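Side-chain contacts in SspB protein (Streptomyces clavuligerus, PDB 6JUF), which probably acts as a metal-dependent DNase in the SspABCD-SspE system, a phosphorothioation-sensing bacterial defence against phages: residues H17-P22 / I169-D174; R61-A66 / P129-A134; R65-T70 / C200-L205. One frame throughout, in Å; residues are numbered along the deposited sequence.

Interaction 1 of 3, residues H17-P22 / I169-D174; sequences HETFAP and IAKDVD
The imidazole of H17 meets the carboxylate of D172 on helix 166-180 in a histidine-carboxylate hydrogen bond, NE2 to OD1 2.7 Å. The bond is short but bent, 134° at the hydrogen; it reaches OD1 on the anti side, tilted out of the carboxylate plane, and ring and carboxylate planes stand 48° apart. The ring is held at both nitrogens, because T19 N donates to H17 ND1 (2.9 Å) almost in the ring plane, inside the type I' turn from H17 to F20, which F20 N to H17 O closes. A chi1 of 41° puts CG of H17 between backbone N and carbonyl carbon and turns ND1 to T19 N. A15 N shares D172 OD1, S130 OG hydrogen-bonds to OD2, and the W131 ring packs against H17. This half is buried. The other half is looser: T19 CG2 lies against K171 CB at 3.7 Å, and beyond CG the exposed lysine runs extended, carrying NZ off the loop. E18, seen as a magnesium ligand of this protein though no metal is bound to this chain, lies within the same turn. With both nitrogens engaged, the imidazole is fixed in rotation, and the turn carrying E18 is tied to helix 166-180.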
loop_
_atom_site.group_PDB
_atom_site.type_symbol
_atom_site.label_atom_id
_atom_site.label_comp_id
_atom_site.label_asym_id
_atom_site.label_seq_id
_atom_site.Cartn_x
_atom_site.Cartn_y
_atom_site.Cartn_z
ATOM N N HIS B 17 0.257 -9.271 -17.704
ATOM C CA HIS B 17 0.790 -8.305 -16.745
ATOM C C HIS B 17 2.296 -8.229 -16.835
ATOM O O HIS B 17 2.935 -7.386 -16.179
ATOM C CB HIS B 17 0.424 -8.767 -15.323
ATOM C CG HIS B 17 0.578 -10.270 -15.146
ATOM N ND1 HIS B 17 1.806 -10.863 -15.043
ATOM C CD2 HIS B 17 -0.368 -11.301 -15.113
ATOM C CE1 HIS B 17 1.608 -12.232 -14.921
ATOM N NE2 HIS B 17 0.282 -12.454 -14.966
ATOM N N GLU B 18 2.898 -9.108 -17.630
ATOM C CA GLU B 18 4.390 -9.195 -17.804
ATOM C C GLU B 18 5.140 -9.264 -16.500
ATOM O O GLU B 18 6.257 -8.735 -16.369
ATOM C CB GLU B 18 4.917 -8.022 -18.712
ATOM C CG GLU B 18 4.297 -8.140 -20.099
ATOM C CD GLU B 18 4.614 -6.982 -21.014
ATOM O OE1 GLU B 18 5.821 -6.875 -21.276
ATOM O OE2 GLU B 18 3.715 -6.288 -21.544
ATOM N N THR B 19 4.562 -9.988 -15.555
ATOM C CA THR B 19 5.080 -10.190 -14.178
ATOM C C THR B 19 4.993 -8.975 -13.280
ATOM O O THR B 19 5.504 -9.021 -12.149
ATOM C CB THR B 19 6.529 -10.814 -14.048
ATOM O OG1 THR B 19 7.567 -9.848 -14.281
ATOM C CG2 THR B 19 6.715 -12.014 -15.010
ATOM N N PHE B 20 4.378 -7.880 -13.724
ATOM C CA PHE B 20 4.076 -6.762 -12.803
ATOM C C PHE B 20 2.824 -7.081 -11.963
ATOM O O PHE B 20 1.766 -7.298 -12.533
ATOM C CB PHE B 20 3.734 -5.524 -13.622
ATOM C CG PHE B 20 4.950 -4.896 -14.315
ATOM C CD1 PHE B 20 6.010 -4.393 -13.565
ATOM C CD2 PHE B 20 5.001 -4.827 -15.708
ATOM C CE1 PHE B 20 7.117 -3.770 -14.178
ATOM C CE2 PHE B 20 6.086 -4.199 -16.337
ATOM C CZ PHE B 20 7.142 -3.704 -15.564
ATOM N N ALA B 21 2.998 -7.105 -10.630
ATOM C CA ALA B 21 1.867 -7.290 -9.702
ATOM C C ALA B 21 1.097 -5.995 -9.616
ATOM O O ALA B 21 1.595 -4.955 -10.050
ATOM C CB ALA B 21 2.383 -7.762 -8.356
ATOM N N PRO B 22 -0.141 -6.024 -9.083
ATOM C CA PRO B 22 -0.947 -4.784 -9.098
ATOM C C PRO B 22 -0.301 -3.650 -8.283
ATOM O O PRO B 22 0.374 -3.907 -7.295
ATOM C CB PRO B 22 -2.289 -5.224 -8.447
ATOM C CG PRO B 22 -2.329 -6.719 -8.671
ATOM C CD PRO B 22 -0.914 -7.186 -8.610
ATOM N N ILE B 169 2.679 -19.372 -18.102
ATOM C CA ILE B 169 2.082 -19.836 -16.837
ATOM C C ILE B 169 3.107 -19.626 -15.712
ATOM O O ILE B 169 2.751 -19.195 -14.603
ATOM C CB ILE B 169 1.630 -21.296 -16.971
ATOM C CG1 ILE B 169 0.423 -21.352 -17.945
ATOM C CG2 ILE B 169 1.288 -21.885 -15.582
ATOM C CD1 ILE B 169 0.041 -22.746 -18.463
ATOM N N ALA B 170 4.372 -19.944 -15.957
ATOM C CA ALA B 170 5.403 -19.727 -14.902
ATOM C C ALA B 170 5.475 -18.244 -14.531
ATOM O O ALA B 170 5.724 -17.917 -13.369
ATOM C CB ALA B 170 6.793 -20.184 -15.384
ATOM N N LYS B 171 5.272 -17.350 -15.503
ATOM C CA LYS B 171 5.275 -15.905 -15.209
ATOM C C LYS B 171 4.029 -15.550 -14.359
ATOM O O LYS B 171 4.157 -14.677 -13.431
ATOM C CB LYS B 171 5.275 -15.119 -16.523
ATOM C CG LYS B 171 6.656 -15.136 -17.188
ATOM C CD LYS B 171 6.567 -14.693 -18.637
ATOM C CE LYS B 171 7.948 -14.764 -19.289
ATOM N NZ LYS B 171 7.854 -14.659 -20.752
ATOM N N ASP B 172 2.881 -16.196 -14.618
ATOM C CA ASP B 172 1.686 -15.984 -13.746
ATOM C C ASP B 172 2.020 -16.423 -12.314
ATOM O O ASP B 172 1.650 -15.746 -11.340
ATOM C CB ASP B 172 0.466 -16.771 -14.225
ATOM C CG ASP B 172 -0.216 -16.154 -15.410
ATOM O OD1 ASP B 172 0.100 -14.985 -15.746
ATOM O OD2 ASP B 172 -1.087 -16.833 -15.982
ATOM N N VAL B 173 2.698 -17.550 -12.170
ATOM C CA VAL B 173 2.999 -18.051 -10.833
ATOM C C VAL B 173 3.923 -17.136 -10.119
ATOM O O VAL B 173 3.758 -16.864 -8.927
ATOM C CB VAL B 173 3.516 -19.500 -10.912
ATOM C CG1 VAL B 173 4.042 -19.986 -9.576
ATOM C CG2 VAL B 173 2.371 -20.408 -11.340
ATOM N N ASP B 174 4.919 -16.634 -10.831
ATOM C CA ASP B 174 5.794 -15.569 -10.283
ATOM C C ASP B 174 5.018 -14.345 -9.834
ATOM O O ASP B 174 5.245 -13.814 -8.733
ATOM C CB ASP B 174 6.842 -15.120 -11.306
ATOM C CG ASP B 174 7.967 -16.116 -11.446
ATOM O OD1 ASP B 174 8.130 -16.973 -10.552
ATOM O OD2 ASP B 174 8.696 -16.070 -12.442
#

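Interaction 2 of 3, residues R61-A66 / P129-A134; sequences RYWSRA and PSWYVA
Two tryptophans from different helices meet edge-to-face in the buried helical core: W63 on helix 57-66 and W131 at the start of helix 129-137, about 7 Å (centre to centre) from the middle of the chain. The pair is an offset T-shape. The six-membered ring of W63 turns its edge toward the face of the six-membered ring of W131, with centroids 5.7 Å apart and planes at 83°. Touching is confined to the far ends of the indoles: W63 CH2 comes to 3.7 Å from W131 CZ2 and 4.0 Å from W131 CH2. The side chains cross at about a right angle and bridge backbones that stay well apart. In W63, chi1 of -77° sets CG anti to the carbonyl carbon, and the indole extends from there until its benzo end meets the second helix. Within its own helix, W63 has Y62 CE2 over one face, 3.8 Å above the plane and offset toward the rim. At the other end of the indole, NE1 donates to F20 O, tying W63 to the loop that carries E18; the side chains of W63 and E18 are about 8 Å apart. Residues of two further helices complete the surroundings: L117 of helix 107-118 and C175 of helix 166-180 each touch both tryptophans, and M179 packs on W131. Between the segments the contact is purely apolar and aromatic, the edge of W63 turned toward the face of W131 but displaced to its CZ2-CH2 rim. The electrostatic part of the pairing is therefore probably modest, and helices 57-66 and 129-137 are joined here mainly by the apolar meeting of two indole ends.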
loop_
_atom_site.group_PDB
_atom_site.type_symbol
_atom_site.label_atom_id
_atom_site.label_comp_id
_atom_site.label_asym_id
_atom_site.label_seq_id
_atom_site.Cartn_x
_atom_site.Cartn_y
_atom_site.Cartn_z
ATOM N N ARG B 61 -3.550 -1.588 -18.178
ATOM C CA ARG B 61 -4.817 -1.882 -18.833
ATOM C C ARG B 61 -5.389 -3.231 -18.365
ATOM O O ARG B 61 -6.591 -3.329 -18.013
ATOM C CB ARG B 61 -4.550 -1.883 -20.345
ATOM C CG ARG B 61 -5.755 -2.275 -21.242
ATOM C CD ARG B 61 -5.269 -2.368 -22.688
ATOM N NE ARG B 61 -6.317 -2.844 -23.546
ATOM C CZ ARG B 61 -6.209 -2.847 -24.876
ATOM N NH1 ARG B 61 -5.081 -2.362 -25.432
ATOM N NH2 ARG B 61 -7.205 -3.317 -25.619
ATOM N N TYR B 62 -4.522 -4.264 -18.349
ATOM C CA TYR B 62 -4.883 -5.611 -17.952
ATOM C C TYR B 62 -5.473 -5.623 -16.524
ATOM O O TYR B 62 -6.506 -6.202 -16.264
ATOM C CB TYR B 62 -3.669 -6.566 -18.084
ATOM C CG TYR B 62 -3.984 -7.888 -17.412
ATOM C CD1 TYR B 62 -4.709 -8.893 -18.066
ATOM C CD2 TYR B 62 -3.573 -8.097 -16.065
ATOM C CE1 TYR B 62 -5.054 -10.061 -17.394
ATOM C CE2 TYR B 62 -3.903 -9.295 -15.409
ATOM C CZ TYR B 62 -4.659 -10.262 -16.104
ATOM O OH TYR B 62 -5.019 -11.414 -15.445
ATOM N N TRP B 63 -4.783 -4.948 -15.615
ATOM C CA TRP B 63 -5.170 -5.001 -14.196
ATOM C C TRP B 63 -6.526 -4.350 -14.027
ATOM O O TRP B 63 -7.356 -4.822 -13.245
ATOM C CB TRP B 63 -4.128 -4.442 -13.235
ATOM C CG TRP B 63 -3.017 -5.397 -13.012
ATOM C CD1 TRP B 63 -1.664 -5.198 -13.241
ATOM C CD2 TRP B 63 -3.143 -6.758 -12.459
ATOM N NE1 TRP B 63 -0.937 -6.361 -12.902
ATOM C CE2 TRP B 63 -1.780 -7.317 -12.416
ATOM C CE3 TRP B 63 -4.218 -7.532 -11.971
ATOM C CZ2 TRP B 63 -1.528 -8.617 -11.956
ATOM C CZ3 TRP B 63 -3.938 -8.838 -11.505
ATOM C CH2 TRP B 63 -2.636 -9.352 -11.503
ATOM N N SER B 64 -6.772 -3.242 -14.725
ATOM C CA SER B 64 -8.127 -2.626 -14.617
ATOM C C SER B 64 -9.233 -3.578 -15.099
ATOM O O SER B 64 -10.261 -3.665 -14.423
ATOM C CB SER B 64 -8.189 -1.380 -15.481
ATOM O OG SER B 64 -7.592 -0.338 -14.741
ATOM N N ARG B 65 -9.032 -4.280 -16.235
ATOM C CA ARG B 65 -10.012 -5.247 -16.756
ATOM C C ARG B 65 -10.155 -6.410 -15.751
ATOM O O ARG B 65 -11.246 -6.866 -15.447
ATOM C CB ARG B 65 -9.504 -5.719 -18.113
ATOM C CG ARG B 65 -10.425 -6.436 -19.105
ATOM C CD ARG B 65 -9.696 -6.444 -20.464
ATOM N NE ARG B 65 -8.550 -7.423 -20.676
ATOM C CZ ARG B 65 -7.371 -7.187 -21.311
ATOM N NH1 ARG B 65 -7.056 -5.970 -21.778
ATOM N NH2 ARG B 65 -6.471 -8.135 -21.444
ATOM N N ALA B 66 -9.005 -6.870 -15.261
ATOM C CA ALA B 66 -8.985 -8.128 -14.417
ATOM C C ALA B 66 -9.685 -7.898 -13.095
ATOM O O ALA B 66 -10.323 -8.781 -12.521
ATOM C CB ALA B 66 -7.520 -8.555 -14.180
ATOM N N PRO B 129 -6.926 -16.767 -15.175
ATOM C CA PRO B 129 -7.091 -18.238 -14.991
ATOM C C PRO B 129 -6.099 -18.856 -14.022
ATOM O O PRO B 129 -6.434 -19.795 -13.305
ATOM C CB PRO B 129 -6.961 -18.789 -16.425
ATOM C CG PRO B 129 -6.355 -17.623 -17.250
ATOM C CD PRO B 129 -6.931 -16.369 -16.606
ATOM N N SER B 130 -4.861 -18.381 -14.048
ATOM C CA SER B 130 -3.815 -18.954 -13.161
ATOM C C SER B 130 -4.164 -18.758 -11.707
ATOM O O SER B 130 -3.971 -19.666 -10.867
ATOM C CB SER B 130 -2.411 -18.441 -13.479
ATOM O OG SER B 130 -1.985 -18.986 -14.714
ATOM N N TRP B 131 -4.675 -17.568 -11.407
ATOM C CA TRP B 131 -5.171 -17.303 -10.030
ATOM C C TRP B 131 -6.341 -18.177 -9.667
ATOM O O TRP B 131 -6.419 -18.698 -8.535
ATOM C CB TRP B 131 -5.638 -15.841 -9.925
ATOM C CG TRP B 131 -4.506 -14.840 -9.652
ATOM C CD1 TRP B 131 -4.337 -14.124 -8.494
ATOM C CD2 TRP B 131 -3.462 -14.366 -10.576
ATOM N NE1 TRP B 131 -3.273 -13.235 -8.603
ATOM C CE2 TRP B 131 -2.689 -13.369 -9.848
ATOM C CE3 TRP B 131 -3.105 -14.656 -11.916
ATOM C CZ2 TRP B 131 -1.595 -12.710 -10.425
ATOM C CZ3 TRP B 131 -2.003 -14.017 -12.476
ATOM C CH2 TRP B 131 -1.243 -13.084 -11.758
ATOM N N TYR B 132 -7.281 -18.313 -10.592
ATOM C CA TYR B 132 -8.439 -19.205 -10.383
ATOM C C TYR B 132 -7.987 -20.667 -10.094
ATOM O O TYR B 132 -8.441 -21.275 -9.141
ATOM C CB TYR B 132 -9.445 -19.133 -11.564
ATOM C CG TYR B 132 -10.707 -19.871 -11.188
ATOM C CD1 TYR B 132 -10.835 -21.253 -11.419
ATOM C CD2 TYR B 132 -11.798 -19.181 -10.640
ATOM C CE1 TYR B 132 -12.004 -21.920 -11.063
ATOM C CE2 TYR B 132 -12.957 -19.856 -10.257
ATOM C CZ TYR B 132 -13.035 -21.210 -10.452
ATOM O OH TYR B 132 -14.173 -21.862 -10.097
ATOM N N VAL B 133 -7.048 -21.212 -10.865
ATOM C CA VAL B 133 -6.527 -22.565 -10.557
ATOM C C VAL B 133 -5.907 -22.564 -9.155
ATOM O O VAL B 133 -6.182 -23.445 -8.346
ATOM C CB VAL B 133 -5.451 -23.013 -11.588
ATOM C CG1 VAL B 133 -4.880 -24.399 -11.154
ATOM C CG2 VAL B 133 -6.083 -23.136 -12.976
ATOM N N ALA B 134 -5.027 -21.575 -8.868
ATOM C CA ALA B 134 -4.237 -21.571 -7.616
ATOM C C ALA B 134 -5.164 -21.576 -6.408
ATOM O O ALA B 134 -4.960 -22.313 -5.465
ATOM C CB ALA B 134 -3.252 -20.376 -7.530
#

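Interaction 3 of 3, residues R65-T70 / C200-L205; sequences RAFKLT and CPFREL
F67 and F202 lie with their ring planes nearly parallel, 5° apart, yet slid so far past each other that they barely overlap, with centroids 5.3 Å apart. The side chains come from opposite directions and touch through their outer atoms. F67 CZ sits 3.5 Å from F202 CZ, F67 CE1 3.6 Å from the same atom, and F67 CZ 3.7 Å from F202 CE2. The backbones remain distant, 12.6 Å between F67 CA and F202 CA, so the two phenyls span the gap. Both CB atoms point toward the partner segment, and with CG anti to the carbonyl carbon in each (chi1 -80° in F67, -65° in F202) the CZ ends are aimed at each other across the gap. C200 SG lies in plane at the edge of the F202 ring. P22 from the loop before helix 24-34 and M179 of helix 166-180 each pack on both phenylalanines; W63 meets the F67 ring as well. Apart from this contact, the 3-10 segment 201-205 faces the second subunit: R203 and E204 pair in salt bridges with E204 and R203 of that other chain. On the F67 side the chain leaves helix 57-66: K68 N bonds to R65 O and L69 N to S64 O. The pair thus follows a Schellman C-cap: F67, just before the C-prime residue K68 with its positive phi, sends its ring into the core to meet F202 of the 3-10 segment as a near-parallel, strongly displaced aromatic pair.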
loop_
_atom_site.group_PDB
_atom_site.type_symbol
_atom_site.label_atom_id
_atom_site.label_comp_id
_atom_site.label_asym_id
_atom_site.label_seq_id
_atom_site.Cartn_x
_atom_site.Cartn_y
_atom_site.Cartn_z
ATOM N N ARG B 65 -9.032 -4.280 -16.235
ATOM C CA ARG B 65 -10.012 -5.247 -16.756
ATOM C C ARG B 65 -10.155 -6.410 -15.751
ATOM O O ARG B 65 -11.246 -6.866 -15.447
ATOM C CB ARG B 65 -9.504 -5.719 -18.113
ATOM C CG ARG B 65 -10.425 -6.436 -19.105
ATOM C CD ARG B 65 -9.696 -6.444 -20.464
ATOM N NE ARG B 65 -8.550 -7.423 -20.676
ATOM C CZ ARG B 65 -7.371 -7.187 -21.311
ATOM N NH1 ARG B 65 -7.056 -5.970 -21.778
ATOM N NH2 ARG B 65 -6.471 -8.135 -21.444
ATOM N N ALA B 66 -9.005 -6.870 -15.261
ATOM C CA ALA B 66 -8.985 -8.128 -14.417
ATOM C C ALA B 66 -9.685 -7.898 -13.095
ATOM O O ALA B 66 -10.323 -8.781 -12.521
ATOM C CB ALA B 66 -7.520 -8.555 -14.180
ATOM N N PHE B 67 -9.552 -6.684 -12.581
ATOM C CA PHE B 67 -10.220 -6.347 -11.281
ATOM C C PHE B 67 -11.678 -5.908 -11.527
ATOM O O PHE B 67 -12.367 -5.516 -10.582
ATOM C CB PHE B 67 -9.453 -5.253 -10.489
ATOM C CG PHE B 67 -8.261 -5.798 -9.739
ATOM C CD1 PHE B 67 -8.445 -6.719 -8.697
ATOM C CD2 PHE B 67 -6.978 -5.417 -10.088
ATOM C CE1 PHE B 67 -7.344 -7.214 -8.009
ATOM C CE2 PHE B 67 -5.881 -5.923 -9.437
ATOM C CZ PHE B 67 -6.036 -6.844 -8.390
ATOM N N LYS B 68 -12.157 -6.012 -12.762
ATOM C CA LYS B 68 -13.562 -5.676 -13.098
ATOM C C LYS B 68 -13.827 -4.195 -12.950
ATOM O O LYS B 68 -14.961 -3.753 -12.649
ATOM C CB LYS B 68 -14.593 -6.549 -12.337
ATOM C CG LYS B 68 -14.295 -8.051 -12.308
ATOM C CD LYS B 68 -14.109 -8.728 -13.643
ATOM C CE LYS B 68 -14.393 -10.240 -13.610
ATOM N NZ LYS B 68 -13.561 -10.945 -12.605
ATOM N N LEU B 69 -12.770 -3.402 -13.153
ATOM C CA LEU B 69 -12.843 -1.951 -13.047
ATOM C C LEU B 69 -13.058 -1.323 -14.406
ATOM O O LEU B 69 -13.490 -0.167 -14.503
ATOM C CB LEU B 69 -11.559 -1.386 -12.392
ATOM C CG LEU B 69 -11.325 -1.905 -10.953
ATOM C CD1 LEU B 69 -9.920 -1.523 -10.519
ATOM C CD2 LEU B 69 -12.279 -1.322 -9.913
ATOM N N THR B 70 -12.746 -2.072 -15.471
ATOM C CA THR B 70 -13.128 -1.671 -16.823
ATOM C C THR B 70 -13.664 -2.866 -17.552
ATOM O O THR B 70 -13.453 -4.012 -17.110
ATOM C CB THR B 70 -11.929 -1.210 -17.656
ATOM O OG1 THR B 70 -10.917 -2.262 -17.668
ATOM C CG2 THR B 70 -11.320 0.097 -17.100
ATOM N N CYS B 200 2.958 -3.846 -2.960
ATOM C CA CYS B 200 1.725 -4.452 -3.513
ATOM C C CYS B 200 0.768 -4.577 -2.352
ATOM O O CYS B 200 1.074 -5.333 -1.395
ATOM C CB CYS B 200 1.993 -5.859 -4.112
ATOM S SG CYS B 200 0.470 -6.433 -4.886
ATOM N N PRO B 201 -0.335 -3.836 -2.379
ATOM C CA PRO B 201 -1.167 -3.752 -1.158
ATOM C C PRO B 201 -1.852 -5.074 -0.818
ATOM O O PRO B 201 -2.325 -5.266 0.297
ATOM C CB PRO B 201 -2.187 -2.642 -1.486
ATOM C CG PRO B 201 -2.250 -2.635 -3.013
ATOM C CD PRO B 201 -0.842 -2.956 -3.471
ATOM N N PHE B 202 -1.851 -6.013 -1.756
ATOM C CA PHE B 202 -2.455 -7.313 -1.468
ATOM C C PHE B 202 -1.642 -8.164 -0.511
ATOM O O PHE B 202 -2.178 -9.119 0.062
ATOM C CB PHE B 202 -2.736 -8.060 -2.768
ATOM C CG PHE B 202 -3.777 -7.351 -3.616
ATOM C CD1 PHE B 202 -5.136 -7.561 -3.383
ATOM C CD2 PHE B 202 -3.397 -6.356 -4.530
ATOM C CE1 PHE B 202 -6.110 -6.917 -4.156
ATOM C CE2 PHE B 202 -4.373 -5.657 -5.256
ATOM C CZ PHE B 202 -5.743 -5.938 -5.057
ATOM N N ARG B 203 -0.372 -7.780 -0.297
ATOM C CA ARG B 203 0.439 -8.513 0.674
ATOM C C ARG B 203 -0.118 -8.384 2.091
ATOM O O ARG B 203 0.101 -9.267 2.941
ATOM C CB ARG B 203 1.909 -8.091 0.600
ATOM C CG ARG B 203 2.533 -8.322 -0.752
ATOM C CD ARG B 203 3.894 -7.643 -0.842
ATOM N NE ARG B 203 4.419 -7.869 -2.211
ATOM C CZ ARG B 203 5.198 -6.979 -2.835
ATOM N NH1 ARG B 203 5.561 -5.891 -2.183
ATOM N NH2 ARG B 203 5.651 -7.184 -4.065
ATOM N N GLU B 204 -0.869 -7.313 2.345
ATOM C CA GLU B 204 -1.440 -7.122 3.670
ATOM C C GLU B 204 -2.499 -8.135 4.013
ATOM O O GLU B 204 -2.830 -8.251 5.199
ATOM C CB GLU B 204 -2.050 -5.715 3.857
ATOM C CG GLU B 204 -0.981 -4.670 3.899
ATOM C CD GLU B 204 -1.350 -3.551 4.863
ATOM O OE1 GLU B 204 -1.355 -2.396 4.451
ATOM O OE2 GLU B 204 -1.625 -3.855 6.042
ATOM N N LEU B 205 -3.011 -8.861 3.025
ATOM C CA LEU B 205 -4.067 -9.880 3.273
ATOM C C LEU B 205 -3.481 -11.111 3.957
ATOM O O LEU B 205 -4.252 -11.908 4.478
ATOM C CB LEU B 205 -4.835 -10.264 1.973
ATOM C CG LEU B 205 -5.457 -9.062 1.223
ATOM C CD1 LEU B 205 -6.208 -9.576 0.002
ATOM C CD2 LEU B 205 -6.303 -8.161 2.168
#

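Overall arrangement
Interactions 2 and 3 are buried, each about 7 Å from the chain centre, and both start from helix 57-66, one from its body and the other from its C-terminal end. Interaction 1 lies farther out, about 16 Å from the centre, and is only partly buried. Chemistry follows place: a buried histidine-carboxylate bond with an exposed K171-T19 rim in interaction 1, purely aromatic pairs inside. Interactions 1 and 2 are also joined by two hydrogen bonds, from the aspartate and from the loop carbonyl. P22 carries segment 17-22 on to the phenylalanines of interaction 3. Helix 166-180 supplies one side of interaction 1 and packs on interactions 2 and 3 through C175 and M179. Of the three, interaction 3 alone extends to the second subunit.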